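Local coordinates for catabolite control protein A (Lactococcus lactis, PDB 2O20) that probably acts as a global transcriptional regulator of carbon catabolite repression and activation, binding DNA as a repressor or activator of the LacI family, at residues 84-89 with 94-99; 99-102 with 107-110; 103-108 with 129-134; 114-119 with 139-144. The protein carries 1 engineered substitution. All blocks are in the same frame, centred on the assembly; numbering follows the deposited sequence.

Contact 1. Residues 84-89 with 94-99; sequences GVDDIA and YNMILA. Engineered in segment 84-89: A89 (natural residue Asp).
The turn from helix 76-91 into strand 95-100 closes the beta-alpha-beta unit that begins with strand 65-70, and M96 against V85 and A89 is its apolar centre. Helix and strand segments run nearly antiparallel, at 159°, with their axes 9.1 Å apart at closest approach. M96 bridges that gap with a chain bent at chi2 and chi3 (-62°), which carries the thioether back along the helix surface. Its SD rests 3.7 Å from CB of A89, an engineered residue that is Asp in the natural sequence. The methyl CE lies 4.0 Å from CG1 of V85, the side chains crossing at a slant. Facing the second subunit, where it also packs on N100 of that subunit, D86 brings OD2 3.8 Å from M96 CG in a van der Waals approach. At the turn itself the backbone takes over: Y94 N donates to A89 O at 3.1 Å and 163°, although the donor stands well above the carbonyl plane. M96 also packs on V66 and V68 of strand 65-70. The chemistry is thus divided, with one backbone hydrogen bond fixing the turn and dispersion contacts around the thioether filling the helix-strand interface.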
loop_
_atom_site.group_PDB
_atom_site.type_symbol
_atom_site.label_atom_id
_atom_site.label_comp_id
_atom_site.label_asym_id
_atom_site.label_seq_id
_atom_site.Cartn_x
_atom_site.Cartn_y
_atom_site.Cartn_z
ATOM N N GLY D 84 10.547 -8.863 -0.782
ATOM C CA GLY D 84 11.932 -9.366 -0.642
ATOM C C GLY D 84 11.981 -10.823 -0.187
ATOM O O GLY D 84 12.774 -11.644 -0.692
ATOM N N VAL D 85 11.125 -11.155 0.766
ATOM C CA VAL D 85 10.931 -12.546 1.217
ATOM C C VAL D 85 10.488 -13.448 0.049
ATOM O O VAL D 85 11.105 -14.503 -0.214
ATOM C CB VAL D 85 9.881 -12.629 2.359
ATOM C CG1 VAL D 85 9.599 -14.097 2.784
ATOM C CG2 VAL D 85 10.296 -11.812 3.560
ATOM N N ASP D 86 9.426 -13.023 -0.641
ATOM C CA ASP D 86 8.847 -13.757 -1.773
ATOM C C ASP D 86 9.870 -14.071 -2.874
ATOM O O ASP D 86 9.924 -15.191 -3.381
ATOM C CB ASP D 86 7.684 -12.937 -2.333
ATOM C CG ASP D 86 6.901 -13.655 -3.422
ATOM O OD1 ASP D 86 6.621 -13.022 -4.470
ATOM O OD2 ASP D 86 6.543 -14.823 -3.216
ATOM N N ASP D 87 10.672 -13.071 -3.253
ATOM C CA ASP D 87 11.656 -13.246 -4.298
ATOM C C ASP D 87 12.704 -14.320 -3.977
ATOM O O ASP D 87 13.064 -15.134 -4.866
ATOM C CB ASP D 87 12.293 -11.902 -4.649
ATOM C CG ASP D 87 11.396 -11.058 -5.556
ATOM O OD1 ASP D 87 10.254 -11.509 -5.821
ATOM O OD2 ASP D 87 11.817 -9.933 -5.963
ATOM N N ILE D 88 13.177 -14.339 -2.731
ATOM C CA ILE D 88 14.182 -15.306 -2.325
ATOM C C ILE D 88 13.591 -16.712 -2.194
ATOM O O ILE D 88 14.212 -17.720 -2.613
ATOM C CB ILE D 88 14.882 -14.878 -1.001
ATOM C CG1 ILE D 88 15.629 -13.535 -1.180
ATOM C CG2 ILE D 88 15.833 -15.986 -0.497
ATOM C CD1 ILE D 88 16.890 -13.645 -2.019
ATOM N N ALA D 89 12.404 -16.799 -1.611
ATOM C CA ALA D 89 11.716 -18.086 -1.480
ATOM C C ALA D 89 11.342 -18.675 -2.864
ATOM O O ALA D 89 11.553 -19.860 -3.135
ATOM C CB ALA D 89 10.461 -17.930 -0.602
ATOM N N TYR D 94 10.003 -22.543 -3.226
ATOM C CA TYR D 94 9.333 -22.836 -1.948
ATOM C C TYR D 94 7.888 -22.334 -2.035
ATOM O O TYR D 94 7.593 -21.395 -2.793
ATOM C CB TYR D 94 10.006 -22.133 -0.755
ATOM C CG TYR D 94 11.442 -22.533 -0.453
ATOM C CD1 TYR D 94 11.988 -23.753 -0.896
ATOM C CD2 TYR D 94 12.250 -21.695 0.330
ATOM C CE1 TYR D 94 13.302 -24.102 -0.591
ATOM C CE2 TYR D 94 13.560 -22.030 0.633
ATOM C CZ TYR D 94 14.080 -23.226 0.180
ATOM O OH TYR D 94 15.370 -23.503 0.504
ATOM N N ASN D 95 6.999 -22.929 -1.262
ATOM C CA ASN D 95 5.635 -22.394 -1.119
ATOM C C ASN D 95 5.634 -21.269 -0.093
ATOM O O ASN D 95 6.344 -21.333 0.909
ATOM C CB ASN D 95 4.645 -23.484 -0.676
ATOM C CG ASN D 95 4.588 -24.659 -1.620
ATOM O OD1 ASN D 95 4.588 -25.809 -1.175
ATOM N ND2 ASN D 95 4.515 -24.392 -2.902
ATOM N N MET D 96 4.828 -20.235 -0.337
ATOM C CA MET D 96 4.690 -19.075 0.565
ATOM C C MET D 96 3.228 -19.001 1.034
ATOM O O MET D 96 2.326 -19.060 0.201
ATOM C CB MET D 96 4.968 -17.772 -0.200
ATOM C CG MET D 96 6.410 -17.511 -0.571
ATOM S SD MET D 96 7.277 -16.681 0.753
ATOM C CE MET D 96 6.322 -15.160 0.836
ATOM N N ILE D 97 3.005 -18.863 2.339
ATOM C CA ILE D 97 1.664 -18.642 2.883
ATOM C C ILE D 97 1.683 -17.313 3.611
ATOM O O ILE D 97 2.519 -17.104 4.501
ATOM C CB ILE D 97 1.223 -19.760 3.883
ATOM C CG1 ILE D 97 1.238 -21.147 3.227
ATOM C CG2 ILE D 97 -0.181 -19.455 4.454
ATOM C CD1 ILE D 97 1.068 -22.314 4.214
ATOM N N LEU D 98 0.785 -16.398 3.257
ATOM C CA LEU D 98 0.749 -15.118 3.940
ATOM C C LEU D 98 -0.482 -15.040 4.844
ATOM O O LEU D 98 -1.578 -15.407 4.434
ATOM C CB LEU D 98 0.711 -13.957 2.933
ATOM C CG LEU D 98 1.754 -13.870 1.806
ATOM C CD1 LEU D 98 1.482 -12.629 0.976
ATOM C CD2 LEU D 98 3.171 -13.838 2.321
ATOM N N ALA D 99 -0.305 -14.518 6.048
ATOM C CA ALA D 99 -1.423 -14.398 6.977
ATOM C C ALA D 99 -1.439 -13.000 7.582
ATOM O O ALA D 99 -0.399 -12.491 7.989
ATOM C CB ALA D 99 -1.301 -15.423 8.037
#

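Contact 2. Residues 99-102 with 107-110; sequences ANSD and KEEK
The carboxylate of D102 is held through both oxygens: K107 NZ meets OD2 on the anti side, 24° out of the carboxylate plane, and OD1 forms a salt bridge with R83 of the second subunit. The other flat group, the carboxylate of E108, has OE2 held by the hydroxyl of Y125 and by a water. D102 lies in the link between strand 95-100 and helix 105-118, and E108 in the first turn of that helix, within the Rossmann-like N-terminal subdomain of the periplasmic-binding-protein fold, where the chain turns back so sharply that the CA atoms of S101 and K107 are 5.3 Å apart. K107 reaches D102 by passing over the S101 carbonyl, with CD 3.3 Å from S101 O, and its chain then bends at chi3 (-106°) to bring NZ within 3.1 Å of OD2, as a hydrogen-bonded salt bridge. D102 sits between two cations, one from its own chain and one from the dimer partner, which would be expected to stabilise its negative charge. Deeper in, S101 CB packs 3.6 Å from E108 CG, joining the loop just after the strand to the helix. S101 OG is also the acceptor for N103 N, which ties the hydroxyl to the connecting loop. The same OG donates to the water at 2.6 Å, and that water donates to E108 OE2, also at 2.6 Å.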
loop_
_atom_site.group_PDB
_atom_site.type_symbol
_atom_site.label_atom_id
_atom_site.label_comp_id
_atom_site.label_asym_id
_atom_site.label_seq_id
_atom_site.Cartn_x
_atom_site.Cartn_y
_atom_site.Cartn_z
ATOM N N ALA D 99 -0.305 -14.518 6.048
ATOM C CA ALA D 99 -1.423 -14.398 6.977
ATOM C C ALA D 99 -1.439 -13.000 7.582
ATOM O O ALA D 99 -0.399 -12.491 7.989
ATOM C CB ALA D 99 -1.301 -15.423 8.037
ATOM N N ASN D 100 -2.624 -12.395 7.649
ATOM C CA ASN D 100 -2.800 -11.080 8.262
ATOM C C ASN D 100 -3.200 -11.245 9.722
ATOM O O ASN D 100 -4.176 -11.947 10.023
ATOM C CB ASN D 100 -3.925 -10.307 7.559
ATOM C CG ASN D 100 -3.607 -9.998 6.094
ATOM O OD1 ASN D 100 -2.639 -9.278 5.773
ATOM N ND2 ASN D 100 -4.411 -10.558 5.197
ATOM N N SER D 101 -2.472 -10.580 10.616
ATOM C CA SER D 101 -2.718 -10.653 12.057
ATOM C C SER D 101 -3.436 -9.432 12.638
ATOM O O SER D 101 -3.907 -9.512 13.769
ATOM C CB SER D 101 -1.394 -10.764 12.792
ATOM O OG SER D 101 -0.719 -9.509 12.814
ATOM N N ASP D 102 -3.450 -8.315 11.894
ATOM C CA ASP D 102 -3.971 -7.020 12.364
ATOM C C ASP D 102 -3.333 -6.597 13.701
ATOM O O ASP D 102 -3.941 -5.854 14.480
ATOM C CB ASP D 102 -5.507 -7.047 12.467
ATOM C CG ASP D 102 -6.173 -7.299 11.120
ATOM O OD1 ASP D 102 -5.914 -6.520 10.176
ATOM O OD2 ASP D 102 -6.918 -8.284 10.994
ATOM N N LYS D 107 -5.244 -13.291 17.224
ATOM C CA LYS D 107 -5.166 -13.586 15.801
ATOM C C LYS D 107 -3.792 -14.192 15.478
ATOM O O LYS D 107 -3.693 -15.149 14.734
ATOM C CB LYS D 107 -5.432 -12.306 15.001
ATOM C CG LYS D 107 -6.195 -12.483 13.685
ATOM C CD LYS D 107 -6.757 -11.117 13.161
ATOM C CE LYS D 107 -8.261 -10.981 13.332
ATOM N NZ LYS D 107 -8.774 -9.573 13.079
ATOM N N GLU D 108 -2.741 -13.642 16.076
ATOM C CA GLU D 108 -1.390 -14.193 15.923
ATOM C C GLU D 108 -1.320 -15.651 16.407
ATOM O O GLU D 108 -0.747 -16.497 15.716
ATOM C CB GLU D 108 -0.356 -13.325 16.644
ATOM C CG GLU D 108 -0.137 -11.976 15.954
ATOM C CD GLU D 108 0.744 -11.028 16.735
ATOM O OE1 GLU D 108 0.842 -11.179 17.985
ATOM O OE2 GLU D 108 1.314 -10.103 16.097
ATOM N N GLU D 109 -1.922 -15.944 17.568
ATOM C CA GLU D 109 -1.930 -17.313 18.107
ATOM C C GLU D 109 -2.644 -18.295 17.199
ATOM O O GLU D 109 -2.181 -19.411 17.015
ATOM C CB GLU D 109 -2.611 -17.374 19.491
ATOM C CG GLU D 109 -1.711 -16.981 20.634
ATOM C CD GLU D 109 -2.392 -17.176 21.969
ATOM O OE1 GLU D 109 -2.876 -16.175 22.540
ATOM O OE2 GLU D 109 -2.465 -18.333 22.425
ATOM N N LYS D 110 -3.792 -17.894 16.671
ATOM C CA LYS D 110 -4.539 -18.734 15.744
ATOM C C LYS D 110 -3.727 -18.993 14.465
ATOM O O LYS D 110 -3.664 -20.120 13.990
ATOM C CB LYS D 110 -5.891 -18.099 15.412
ATOM C CG LYS D 110 -6.848 -18.105 16.591
ATOM C CD LYS D 110 -8.150 -17.364 16.317
ATOM C CE LYS D 110 -9.006 -18.083 15.282
ATOM N NZ LYS D 110 -10.370 -17.488 15.219
HETATM O O HOH W 1 1.774 -9.892 13.556
#

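Contact 3. Residues 103-108 with 129-134; sequences NDVEKE and SLDEKI
I134 CD1 against E108 CB and V105 O forms the close part of this meeting between the first turns of helices 105-118 and 132-141. The methyl lies 3.6 Å from E108 CB and 3.8 Å from V105 O, with V105 CG1 a little farther from I134 CD1 at 4.1 Å, and the side chains of I134 and E108, both buried, cross at about a right angle. V105 and D131, by contrast, are partly exposed and meet on the side nearer solvent: V105 CG1 lies 3.8 Å from D131 CG, a methyl against a carboxylate carbon, again nearly perpendicular. D131 is the N-cap of helix 132-141. Its CG stands anti to the backbone N (chi1 -175°), and OD2 receives K133 N at 2.8 Å, so the carboxylate that V105 covers is already engaged in capping. D104 holds the equivalent N-cap of helix 105-118, through weaker bonds to E106 N and K107 N. A water joins the segments: it donates to E108 OE1 at 2.6 Å and to S129 O, and accepts from D131 N. Within the fold, the two helices, joined through strand 122-125, pack side by side on one face of the parallel sheet, and I134 continues their interface onto E109 and L112.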
loop_
_atom_site.group_PDB
_atom_site.type_symbol
_atom_site.label_atom_id
_atom_site.label_comp_id
_atom_site.label_asym_id
_atom_site.label_seq_id
_atom_site.Cartn_x
_atom_site.Cartn_y
_atom_site.Cartn_z
ATOM N N ASN D 103 -2.111 -7.081 13.952
ATOM C CA ASN D 103 -1.452 -6.894 15.249
ATOM C C ASN D 103 -2.252 -7.301 16.505
ATOM O O ASN D 103 -2.098 -6.698 17.581
ATOM C CB ASN D 103 -1.034 -5.430 15.374
ATOM C CG ASN D 103 0.329 -5.180 14.847
ATOM O OD1 ASN D 103 0.542 -4.186 14.183
ATOM N ND2 ASN D 103 1.285 -6.063 15.162
ATOM N N ASP D 104 -3.121 -8.295 16.352
ATOM C CA ASP D 104 -3.979 -8.806 17.428
ATOM C C ASP D 104 -3.369 -10.137 17.911
ATOM O O ASP D 104 -3.238 -11.065 17.131
ATOM C CB ASP D 104 -5.400 -9.000 16.857
ATOM C CG ASP D 104 -6.409 -9.558 17.866
ATOM O OD1 ASP D 104 -7.604 -9.217 17.740
ATOM O OD2 ASP D 104 -6.057 -10.341 18.765
ATOM N N VAL D 105 -3.045 -10.240 19.203
ATOM C CA VAL D 105 -2.343 -11.410 19.743
ATOM C C VAL D 105 -3.164 -12.705 19.672
ATOM O O VAL D 105 -2.604 -13.780 19.452
ATOM C CB VAL D 105 -1.839 -11.149 21.191
ATOM C CG1 VAL D 105 -1.129 -12.373 21.748
ATOM C CG2 VAL D 105 -0.891 -9.958 21.198
ATOM N N GLU D 106 -4.482 -12.604 19.803
ATOM C CA GLU D 106 -5.373 -13.744 19.592
ATOM C C GLU D 106 -5.290 -14.243 18.155
ATOM O O GLU D 106 -5.282 -15.442 17.893
ATOM C CB GLU D 106 -6.829 -13.358 19.864
ATOM C CG GLU D 106 -7.141 -12.818 21.248
ATOM C CD GLU D 106 -8.648 -12.567 21.449
ATOM O OE1 GLU D 106 -9.463 -13.117 20.662
ATOM O OE2 GLU D 106 -9.023 -11.838 22.404
ATOM N N LYS D 107 -5.244 -13.291 17.224
ATOM C CA LYS D 107 -5.166 -13.586 15.801
ATOM C C LYS D 107 -3.792 -14.192 15.478
ATOM O O LYS D 107 -3.693 -15.149 14.734
ATOM C CB LYS D 107 -5.432 -12.306 15.001
ATOM C CG LYS D 107 -6.195 -12.483 13.685
ATOM C CD LYS D 107 -6.757 -11.117 13.161
ATOM C CE LYS D 107 -8.261 -10.981 13.332
ATOM N NZ LYS D 107 -8.774 -9.573 13.079
ATOM N N GLU D 108 -2.741 -13.642 16.076
ATOM C CA GLU D 108 -1.390 -14.193 15.923
ATOM C C GLU D 108 -1.320 -15.651 16.407
ATOM O O GLU D 108 -0.747 -16.497 15.716
ATOM C CB GLU D 108 -0.356 -13.325 16.644
ATOM C CG GLU D 108 -0.137 -11.976 15.954
ATOM C CD GLU D 108 0.744 -11.028 16.735
ATOM O OE1 GLU D 108 0.842 -11.179 17.985
ATOM O OE2 GLU D 108 1.314 -10.103 16.097
ATOM N N SER D 129 5.568 -6.449 18.053
ATOM C CA SER D 129 6.551 -7.256 18.776
ATOM C C SER D 129 5.994 -8.615 19.189
ATOM O O SER D 129 4.784 -8.797 19.320
ATOM C CB SER D 129 7.046 -6.540 20.033
ATOM O OG SER D 129 5.929 -6.158 20.803
ATOM N N LEU D 130 6.917 -9.537 19.440
ATOM C CA LEU D 130 6.607 -10.923 19.754
ATOM C C LEU D 130 6.118 -11.099 21.200
ATOM O O LEU D 130 6.889 -10.941 22.151
ATOM C CB LEU D 130 7.848 -11.790 19.494
ATOM C CG LEU D 130 7.578 -13.280 19.331
ATOM C CD1 LEU D 130 6.807 -13.538 18.052
ATOM C CD2 LEU D 130 8.889 -14.067 19.371
ATOM N N ASP D 131 4.833 -11.425 21.352
ATOM C CA ASP D 131 4.213 -11.653 22.664
ATOM C C ASP D 131 4.716 -12.955 23.289
ATOM O O ASP D 131 5.083 -13.895 22.588
ATOM C CB ASP D 131 2.677 -11.668 22.518
ATOM C CG ASP D 131 1.944 -11.773 23.851
ATOM O OD1 ASP D 131 1.455 -10.732 24.340
ATOM O OD2 ASP D 131 1.837 -12.899 24.395
ATOM N N GLU D 132 4.723 -12.999 24.619
ATOM C CA GLU D 132 5.233 -14.155 25.353
ATOM C C GLU D 132 4.444 -15.433 25.065
ATOM O O GLU D 132 5.013 -16.526 25.080
ATOM C CB GLU D 132 5.221 -13.867 26.864
ATOM C CG GLU D 132 6.020 -14.849 27.709
ATOM C CD GLU D 132 7.509 -14.819 27.383
ATOM O OE1 GLU D 132 8.163 -13.802 27.708
ATOM O OE2 GLU D 132 8.019 -15.806 26.790
ATOM N N LYS D 133 3.136 -15.289 24.837
ATOM C CA LYS D 133 2.295 -16.397 24.370
ATOM C C LYS D 133 2.866 -16.910 23.043
ATOM O O LYS D 133 3.137 -18.103 22.890
ATOM C CB LYS D 133 0.843 -15.948 24.155
ATOM C CG LYS D 133 0.086 -15.513 25.421
ATOM C CD LYS D 133 -1.427 -15.483 25.158
ATOM C CE LYS D 133 -2.232 -15.036 26.369
ATOM N NZ LYS D 133 -3.565 -15.736 26.464
ATOM N N ILE D 134 3.077 -15.974 22.115
ATOM C CA ILE D 134 3.609 -16.264 20.770
ATOM C C ILE D 134 5.039 -16.840 20.870
ATOM O O ILE D 134 5.343 -17.880 20.285
ATOM C CB ILE D 134 3.601 -14.976 19.866
ATOM C CG1 ILE D 134 2.258 -14.225 19.921
ATOM C CG2 ILE D 134 3.899 -15.304 18.412
ATOM C CD1 ILE D 134 1.013 -15.037 19.541
HETATM O O HOH W 2 3.122 -10.995 19.181
#

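Contact 4. Residues 114-119 with 139-144; sequences TFLSKQ and KNSRTP
Chi1 of -81° and chi2 of 53° swing the isobutyl end of L116 out from helix 105-118, with CG anti to the carbonyl carbon, until its branch meets S141 near the end of helix 132-141. The backbone turns S141 CB to the leucine, and chi1 (77°) puts OG between the backbone N and the carbonyl carbon, toward T143. The leucine branch and this CB are modelled too close together for their exact separation to carry weight; a looser approach, L116 CD1 to T143 OG1 at 4.2 Å, extends the contact along the second segment. S141 OG is well employed on its own side of the contact. T143 OG1 donates to it at 2.9 Å, T143 N adds a weak, nearly straight bond, and the hydroxyl is also bonded to L138 O, one turn earlier. T143 also packs on I123 of strand 122-125, just before strand 145-148 begins. On the other helix, Q119, with positive phi, is the C-prime residue of a Schellman motif. The arrangement is a surface contact between neighbouring helix C-termini on one face of a parallel alpha/beta sheet.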
loop_
_atom_site.group_PDB
_atom_site.type_symbol
_atom_site.label_atom_id
_atom_site.label_comp_id
_atom_site.label_asym_id
_atom_site.label_seq_id
_atom_site.Cartn_x
_atom_site.Cartn_y
_atom_site.Cartn_z
ATOM N N THR D 114 -2.417 -22.669 12.834
ATOM C CA THR D 114 -2.644 -23.090 11.466
ATOM C C THR D 114 -1.317 -23.423 10.783
ATOM O O THR D 114 -1.238 -24.428 10.075
ATOM C CB THR D 114 -3.434 -22.041 10.680
ATOM O OG1 THR D 114 -4.694 -21.824 11.331
ATOM C CG2 THR D 114 -3.696 -22.516 9.260
ATOM N N PHE D 115 -0.286 -22.598 11.005
ATOM C CA PHE D 115 1.071 -22.860 10.474
ATOM C C PHE D 115 1.688 -24.160 11.022
ATOM O O PHE D 115 2.203 -24.979 10.267
ATOM C CB PHE D 115 2.032 -21.686 10.804
ATOM C CG PHE D 115 1.879 -20.453 9.923
ATOM C CD1 PHE D 115 0.880 -20.335 8.962
ATOM C CD2 PHE D 115 2.733 -19.386 10.115
ATOM C CE1 PHE D 115 0.760 -19.181 8.185
ATOM C CE2 PHE D 115 2.623 -18.227 9.358
ATOM C CZ PHE D 115 1.639 -18.132 8.377
ATOM N N LEU D 116 1.652 -24.320 12.347
ATOM C CA LEU D 116 2.232 -25.489 13.027
ATOM C C LEU D 116 1.489 -26.769 12.638
ATOM O O LEU D 116 2.113 -27.816 12.491
ATOM C CB LEU D 116 2.239 -25.309 14.565
ATOM C CG LEU D 116 3.345 -24.476 15.261
ATOM C CD1 LEU D 116 3.546 -23.046 14.703
ATOM C CD2 LEU D 116 3.077 -24.398 16.779
ATOM N N SER D 117 0.175 -26.669 12.432
ATOM C CA SER D 117 -0.624 -27.808 11.968
ATOM C C SER D 117 -0.374 -28.148 10.505
ATOM O O SER D 117 -0.388 -29.328 10.143
ATOM C CB SER D 117 -2.130 -27.583 12.185
ATOM O OG SER D 117 -2.763 -27.106 11.007
ATOM N N LYS D 118 -0.181 -27.128 9.662
ATOM C CA LYS D 118 0.212 -27.347 8.264
ATOM C C LYS D 118 1.652 -27.820 8.135
ATOM O O LYS D 118 2.072 -28.180 7.054
ATOM C CB LYS D 118 0.064 -26.083 7.436
ATOM C CG LYS D 118 -1.342 -25.704 7.070
ATOM C CD LYS D 118 -1.322 -24.357 6.373
ATOM C CE LYS D 118 -2.705 -23.800 6.166
ATOM N NZ LYS D 118 -2.664 -22.303 5.944
ATOM N N GLN D 119 2.403 -27.814 9.229
ATOM C CA GLN D 119 3.801 -28.231 9.228
ATOM C C GLN D 119 4.644 -27.348 8.280
ATOM O O GLN D 119 5.443 -27.845 7.462
ATOM C CB GLN D 119 3.938 -29.723 8.869
ATOM C CG GLN D 119 3.470 -30.702 9.949
ATOM C CD GLN D 119 3.374 -32.120 9.420
ATOM O OE1 GLN D 119 4.229 -32.958 9.699
ATOM N NE2 GLN D 119 2.361 -32.379 8.605
ATOM N N LYS D 139 8.579 -21.588 20.656
ATOM C CA LYS D 139 9.559 -22.405 21.371
ATOM C C LYS D 139 9.019 -23.825 21.607
ATOM O O LYS D 139 9.789 -24.790 21.644
ATOM C CB LYS D 139 9.932 -21.759 22.711
ATOM C CG LYS D 139 11.236 -22.297 23.315
ATOM C CD LYS D 139 11.456 -21.824 24.750
ATOM C CE LYS D 139 10.485 -22.478 25.730
ATOM N NZ LYS D 139 10.967 -22.381 27.145
ATOM N N ASN D 140 7.702 -23.944 21.793
ATOM C CA ASN D 140 7.043 -25.267 21.854
ATOM C C ASN D 140 6.874 -25.873 20.451
ATOM O O ASN D 140 6.817 -27.099 20.305
ATOM C CB ASN D 140 5.666 -25.192 22.546
ATOM C CG ASN D 140 5.758 -25.147 24.070
ATOM O OD1 ASN D 140 6.795 -25.470 24.670
ATOM N ND2 ASN D 140 4.659 -24.746 24.705
ATOM N N SER D 141 6.791 -25.013 19.432
ATOM C CA SER D 141 6.713 -25.459 18.033
ATOM C C SER D 141 8.045 -25.943 17.476
ATOM O O SER D 141 8.060 -26.811 16.611
ATOM C CB SER D 141 6.179 -24.337 17.128
ATOM O OG SER D 141 7.154 -23.353 16.845
ATOM N N ARG D 142 9.145 -25.360 17.950
ATOM C CA ARG D 142 10.511 -25.639 17.453
ATOM C C ARG D 142 10.788 -25.244 15.970
ATOM O O ARG D 142 11.834 -25.566 15.417
ATOM C CB ARG D 142 10.877 -27.097 17.683
ATOM C CG ARG D 142 11.140 -27.426 19.144
ATOM C CD ARG D 142 12.044 -28.660 19.272
ATOM N NE ARG D 142 12.995 -28.532 20.377
ATOM C CZ ARG D 142 14.051 -27.716 20.378
ATOM N NH1 ARG D 142 14.306 -26.914 19.343
ATOM N NH2 ARG D 142 14.850 -27.686 21.437
ATOM N N THR D 143 9.868 -24.515 15.358
ATOM C CA THR D 143 10.012 -24.098 13.963
ATOM C C THR D 143 11.125 -23.055 13.827
ATOM O O THR D 143 11.176 -22.116 14.611
ATOM C CB THR D 143 8.723 -23.414 13.465
ATOM O OG1 THR D 143 7.566 -24.029 14.057
ATOM C CG2 THR D 143 8.640 -23.460 11.953
ATOM N N PRO D 144 11.994 -23.183 12.815
ATOM C CA PRO D 144 12.846 -22.030 12.494
ATOM C C PRO D 144 12.027 -20.747 12.225
ATOM O O PRO D 144 11.005 -20.788 11.547
ATOM C CB PRO D 144 13.595 -22.497 11.236
ATOM C CG PRO D 144 13.574 -23.955 11.315
ATOM C CD PRO D 144 12.284 -24.326 11.933
#

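In the fold
From the N terminus, contact 1 closes the short turn between helix 76-91 and strand 95-100, the edge strand of the six-stranded sheet within the chain. Contact 2 takes over at A99 and closes the next loop, from that strand into helix 105-118. Contacts 3 and 4 then span about twenty residues each, through strand 122-125, and cross: their segments alternate along the chain, joining helices 105-118 and 132-141 near their beginnings and near their ends, with centres about 15 Å apart. Contacts 2 and 3 share K107 and E108. Contact 1 touches contact 4 where I97 and A99 pack on F115, and contacts 1 and 2 both reach the second subunit.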